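Local coordinates for protein mannose-specific lectin 3 chain 1 (Crocus vernus, PDB 3MEZ) that probably binds mannose as the domain 1 chain of a bulb-type lectin that assembles into a heterotetramer of two domain 1 and two domain 2 chains, at residues A[54-57]-A[61-64]; A[22-27]-A[95-100]. All blocks are in the same frame, centred on the assembly; numbering follows the deposited sequence.

Interaction 1: residues A[54-57]-A[61-64]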
loop_
_atom_site.group_PDB
_atom_site.type_symbol
_atom_site.label_atom_id
_atom_site.label_comp_id
_atom_site.label_asym_id
_atom_site.label_seq_id
_atom_site.Cartn_x
_atom_site.Cartn_y
_atom_site.Cartn_z
ATOM N N LEU A 54 15.213 26.958 -13.754
ATOM C CA LEU A 54 13.896 26.780 -13.207
ATOM C C LEU A 54 13.906 26.866 -11.698
ATOM O O LEU A 54 14.591 26.143 -11.074
ATOM C CB LEU A 54 13.428 25.368 -13.581
ATOM C CG LEU A 54 11.989 24.914 -13.590
ATOM C CD1 LEU A 54 11.735 24.007 -12.488
ATOM C CD2 LEU A 54 10.985 26.008 -13.581
ATOM N N ARG A 55 13.067 27.715 -11.151
ATOM C CA ARG A 55 12.930 27.935 -9.732
ATOM C C ARG A 55 11.468 27.731 -9.272
ATOM O O ARG A 55 10.602 27.959 -10.015
ATOM C CB ARG A 55 13.371 29.362 -9.440
ATOM C CG ARG A 55 13.187 29.809 -8.082
ATOM C CD ARG A 55 13.770 31.200 -7.848
ATOM N NE ARG A 55 12.731 32.158 -7.540
ATOM C CZ ARG A 55 12.840 33.484 -7.583
ATOM N NH1 ARG A 55 11.791 34.213 -7.285
ATOM N NH2 ARG A 55 13.970 34.081 -7.926
ATOM N N LEU A 56 11.259 27.281 -8.047
ATOM C CA LEU A 56 9.957 27.239 -7.427
ATOM C C LEU A 56 9.947 28.344 -6.410
ATOM O O LEU A 56 10.741 28.366 -5.518
ATOM C CB LEU A 56 9.762 25.932 -6.692
ATOM C CG LEU A 56 8.462 25.191 -6.467
ATOM C CD1 LEU A 56 8.266 24.796 -5.060
ATOM C CD2 LEU A 56 7.297 25.815 -7.041
ATOM N N ASN A 57 9.011 29.248 -6.545
ATOM C CA ASN A 57 8.939 30.362 -5.624
ATOM C C ASN A 57 8.163 30.101 -4.324
ATOM O O ASN A 57 7.794 29.015 -4.046
ATOM C CB ASN A 57 8.554 31.678 -6.309
ATOM C CG ASN A 57 7.125 31.752 -6.703
ATOM O OD1 ASN A 57 6.310 31.046 -6.212
ATOM N ND2 ASN A 57 6.824 32.652 -7.600
ATOM N N GLN A 61 4.569 28.798 -7.457
ATOM C CA GLN A 61 4.719 28.933 -8.886
ATOM C C GLN A 61 6.143 28.573 -9.346
ATOM O O GLN A 61 7.089 28.815 -8.677
ATOM C CB GLN A 61 4.471 30.361 -9.381
ATOM C CG GLN A 61 3.138 31.032 -9.086
ATOM C CD GLN A 61 3.215 32.519 -9.277
ATOM O OE1 GLN A 61 3.943 33.187 -8.593
ATOM N NE2 GLN A 61 2.476 33.018 -10.209
ATOM N N LEU A 62 6.250 27.983 -10.513
ATOM C CA LEU A 62 7.530 27.775 -11.157
ATOM C C LEU A 62 7.884 29.033 -11.909
ATOM O O LEU A 62 7.032 29.624 -12.454
ATOM C CB LEU A 62 7.483 26.589 -12.123
ATOM C CG LEU A 62 7.352 25.195 -11.542
ATOM C CD1 LEU A 62 7.206 24.240 -12.628
ATOM C CD2 LEU A 62 8.532 24.900 -10.731
ATOM N N GLU A 63 9.136 29.425 -11.914
ATOM C CA GLU A 63 9.642 30.534 -12.681
ATOM C C GLU A 63 10.835 30.129 -13.531
ATOM O O GLU A 63 11.796 29.666 -13.009
ATOM C CB GLU A 63 10.102 31.654 -11.749
ATOM C CG GLU A 63 9.145 32.043 -10.647
ATOM C CD GLU A 63 9.532 33.322 -9.928
ATOM O OE1 GLU A 63 8.711 33.879 -9.238
ATOM O OE2 GLU A 63 10.642 33.777 -10.083
ATOM N N ILE A 64 10.775 30.335 -14.825
ATOM C CA ILE A 64 11.928 30.157 -15.698
ATOM C C ILE A 64 12.644 31.482 -15.841
ATOM O O ILE A 64 12.039 32.459 -16.184
ATOM C CB ILE A 64 11.543 29.596 -17.095
ATOM C CG1 ILE A 64 10.891 28.223 -16.987
ATOM C CG2 ILE A 64 12.710 29.521 -17.968
ATOM C CD1 ILE A 64 10.394 27.696 -18.262
#

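Interaction 2: residues A[22-27]-A[95-100]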
loop_
_atom_site.group_PDB
_atom_site.type_symbol
_atom_site.label_atom_id
_atom_site.label_comp_id
_atom_site.label_asym_id
_atom_site.label_seq_id
_atom_site.Cartn_x
_atom_site.Cartn_y
_atom_site.Cartn_z
ATOM N N ALA A 22 9.509 8.961 -16.006
ATOM C CA ALA A 22 9.159 10.338 -16.199
ATOM C C ALA A 22 10.368 11.230 -15.966
ATOM O O ALA A 22 11.142 10.961 -15.109
ATOM C CB ALA A 22 8.100 10.686 -15.285
ATOM N N ALA A 23 10.484 12.289 -16.769
ATOM C CA ALA A 23 11.463 13.368 -16.625
ATOM C C ALA A 23 10.846 14.767 -16.803
ATOM O O ALA A 23 10.054 14.923 -17.686
ATOM C CB ALA A 23 12.539 13.214 -17.614
ATOM N N PHE A 24 11.250 15.736 -15.996
ATOM C CA PHE A 24 10.816 17.134 -16.122
ATOM C C PHE A 24 12.062 17.949 -16.317
ATOM O O PHE A 24 12.785 18.211 -15.405
ATOM C CB PHE A 24 10.058 17.555 -14.857
ATOM C CG PHE A 24 9.299 18.890 -14.918
ATOM C CD1 PHE A 24 9.440 19.794 -13.909
ATOM C CD2 PHE A 24 8.388 19.187 -15.890
ATOM C CE1 PHE A 24 8.758 20.958 -13.910
ATOM C CE2 PHE A 24 7.716 20.364 -15.883
ATOM C CZ PHE A 24 7.899 21.236 -14.910
ATOM N N VAL A 25 12.290 18.351 -17.543
ATOM C CA VAL A 25 13.574 18.840 -17.917
ATOM C C VAL A 25 13.677 20.306 -18.348
ATOM O O VAL A 25 13.008 20.751 -19.198
ATOM C CB VAL A 25 14.356 17.813 -18.856
ATOM C CG1 VAL A 25 13.473 16.771 -19.460
ATOM C CG2 VAL A 25 15.209 18.449 -19.824
ATOM N N MET A 26 14.611 20.993 -17.744
ATOM C CA MET A 26 14.935 22.340 -18.107
ATOM C C MET A 26 15.971 22.312 -19.232
ATOM O O MET A 26 17.129 22.296 -19.019
ATOM C CB MET A 26 15.427 23.112 -16.886
ATOM C CG MET A 26 15.735 24.521 -17.125
ATOM S SD MET A 26 14.347 25.552 -17.459
ATOM C CE MET A 26 14.306 25.614 -19.181
ATOM N N GLN A 27 15.488 22.297 -20.443
ATOM C CA GLN A 27 16.326 22.122 -21.593
ATOM C C GLN A 27 17.211 23.307 -21.959
ATOM O O GLN A 27 16.948 24.424 -21.644
ATOM C CB GLN A 27 15.519 21.636 -22.795
ATOM C CG GLN A 27 14.733 20.348 -22.601
ATOM C CD GLN A 27 13.909 19.949 -23.801
ATOM O OE1 GLN A 27 13.771 20.693 -24.724
ATOM N NE2 GLN A 27 13.367 18.809 -23.767
ATOM N N GLN A 95 3.429 10.152 -12.848
ATOM C CA GLN A 95 4.227 10.733 -13.912
ATOM C C GLN A 95 3.879 12.195 -14.193
ATOM O O GLN A 95 3.999 12.653 -15.271
ATOM C CB GLN A 95 4.120 9.910 -15.184
ATOM C CG GLN A 95 4.519 8.470 -15.090
ATOM C CD GLN A 95 4.206 7.691 -16.355
ATOM O OE1 GLN A 95 4.257 8.205 -17.420
ATOM N NE2 GLN A 95 3.823 6.470 -16.204
ATOM N N HIS A 96 3.448 12.884 -13.169
ATOM C CA HIS A 96 3.125 14.293 -13.244
ATOM C C HIS A 96 3.797 15.081 -12.140
ATOM O O HIS A 96 4.152 14.536 -11.169
ATOM C CB HIS A 96 1.612 14.499 -13.229
ATOM C CG HIS A 96 1.013 14.446 -14.584
ATOM N ND1 HIS A 96 0.257 13.390 -15.008
ATOM C CD2 HIS A 96 1.129 15.273 -15.636
ATOM C CE1 HIS A 96 -0.098 13.583 -16.255
ATOM N NE2 HIS A 96 0.426 14.719 -16.662
ATOM N N VAL A 97 3.937 16.377 -12.328
ATOM C CA VAL A 97 4.487 17.221 -11.317
ATOM C C VAL A 97 3.351 17.995 -10.678
ATOM O O VAL A 97 2.657 18.708 -11.328
ATOM C CB VAL A 97 5.507 18.229 -11.880
ATOM C CG1 VAL A 97 6.039 19.115 -10.799
ATOM C CG2 VAL A 97 6.617 17.532 -12.575
ATOM N N THR A 98 3.217 17.839 -9.387
ATOM C CA THR A 98 2.228 18.508 -8.576
ATOM C C THR A 98 2.932 19.349 -7.498
ATOM O O THR A 98 3.881 18.927 -6.916
ATOM C CB THR A 98 1.279 17.532 -7.872
ATOM O OG1 THR A 98 0.654 16.677 -8.803
ATOM C CG2 THR A 98 0.262 18.255 -7.158
ATOM N N ILE A 99 2.421 20.541 -7.268
ATOM C CA ILE A 99 2.964 21.446 -6.293
ATOM C C ILE A 99 2.077 21.460 -5.071
ATOM O O ILE A 99 0.919 21.665 -5.178
ATOM C CB ILE A 99 3.036 22.840 -6.843
ATOM C CG1 ILE A 99 3.885 22.851 -8.095
ATOM C CG2 ILE A 99 3.484 23.812 -5.815
ATOM C CD1 ILE A 99 5.178 22.662 -7.878
ATOM N N TYR A 100 2.691 21.263 -3.926
ATOM C CA TYR A 100 2.049 21.221 -2.643
ATOM C C TYR A 100 2.556 22.298 -1.688
ATOM O O TYR A 100 3.714 22.534 -1.618
ATOM C CB TYR A 100 2.260 19.867 -1.989
ATOM C CG TYR A 100 1.909 18.650 -2.801
ATOM C CD1 TYR A 100 2.803 18.097 -3.689
ATOM C CD2 TYR A 100 0.690 18.034 -2.656
ATOM C CE1 TYR A 100 2.479 16.980 -4.406
ATOM C CE2 TYR A 100 0.371 16.925 -3.349
ATOM C CZ TYR A 100 1.254 16.396 -4.217
ATOM O OH TYR A 100 0.893 15.307 -4.903
#

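Interaction 1: residues A[54-57]-A[61-64]
Gln61 meets Asn57 at the closed end of an antiparallel beta hairpin formed by strands 53-56 and 62-65 of the bulb-type lectin fold. The Gln61 carbonyl O takes the Asn57 backbone N-H in an almost straight bond, N to O 2.9 Å. In return the Gln61 backbone N reaches Asn57 OD1 at 3.1 Å, standing above the plane of that amide; OD1 also accepts from Arg59 N within the turn. The Asn57 CG sits between its own backbone N and carbonyl carbon (chi1 73°), which turns the amide toward Gln61 and Glu63. Asn57 ND2 donates in its amide plane to Gln61 OE1, whose companion NE2 is hydrogen-bonded to Pro77 O. Leu62 points to the apolar face with Leu54 and Leu56, its CD2 lying 3.8 Å from Leu54 CD1. Glu63 forms the hydrogen-bonded pair with Arg55, backbone N to O in both directions, and its side chain runs alongside that of Arg55 on the opposite face from the leucines. Glu63 OE2 lies over one face of the guanidinium, 3.1 Å from Arg55 NH1, so this salt bridge rests on charge alone. Glu63 OE1 takes the second bond from Asn57 ND2 on its anti side, at 2.8 Å. Ile64 returns to the apolar face, where its CG1 lies 4.1 Å from Leu54 CD2.

Interaction 2: residues A[22-27]-A[95-100]
Strand 22-26 and segment 95-100 are not paired as neighbours in a sheet: their CA atoms stand 5.5 Å apart at Ala22 and Gln95 but 7.9 Å apart at Phe24 and Val97, so the backbones spread from one end. They belong to the beta-prism II fold of bulb-type lectins, and the contact is apolar packing between strand 22-26 and the start of strand 97-106 with the loop before it. At the close end, the Ala22 methyl meets the first side-chain carbon of Gln95, CB to CB 4.1 Å. The Gln95 amide turns elsewhere, its OE1 accepting from Glu37 N. Two residues further along each segment, Phe24 and Val97 both point toward the opposing segment, and their side chains meet at about a right angle. Chi1 of -169° carries the Phe24 ring toward Val97, and chi2 of -132° turns a face to it. Leu91 of strand 88-91 touches both Ala22 and Val97, while Leu17 and Leu32 of its own sheet touch Phe24. Val97 N is hydrogen-bonded to Thr111 OG1 of a neighbouring chain 2 subunit. The valine meets the ring through one methyl in a CH-pi contact: CG2 stands 4.0 Å from the Phe24 ring centroid, 18° off the normal and shifted toward CG and CD1.

In the fold
Along the chain the order is 22-27, 54-57, 61-64, 95-100, so the hairpin of interaction 1 falls wholly between the two segments of interaction 2. Their centres lie about 12 Å apart, and the four segments draw on all three sheets of the domain: interaction 1 is internal to one, whereas interaction 2 joins the other two. The contacts meet in a shared apolar interior, where Leu62 CD1 packs 3.8 Å from Phe24 CZ, Leu56 touches Ile99 and Leu54 touches Met26. Thr98, Ile99 and Tyr100 pair with a strand of a chain 2 subunit, which carries their sheet across the interface and joins this part of the core to that subunit of the heterotetramer.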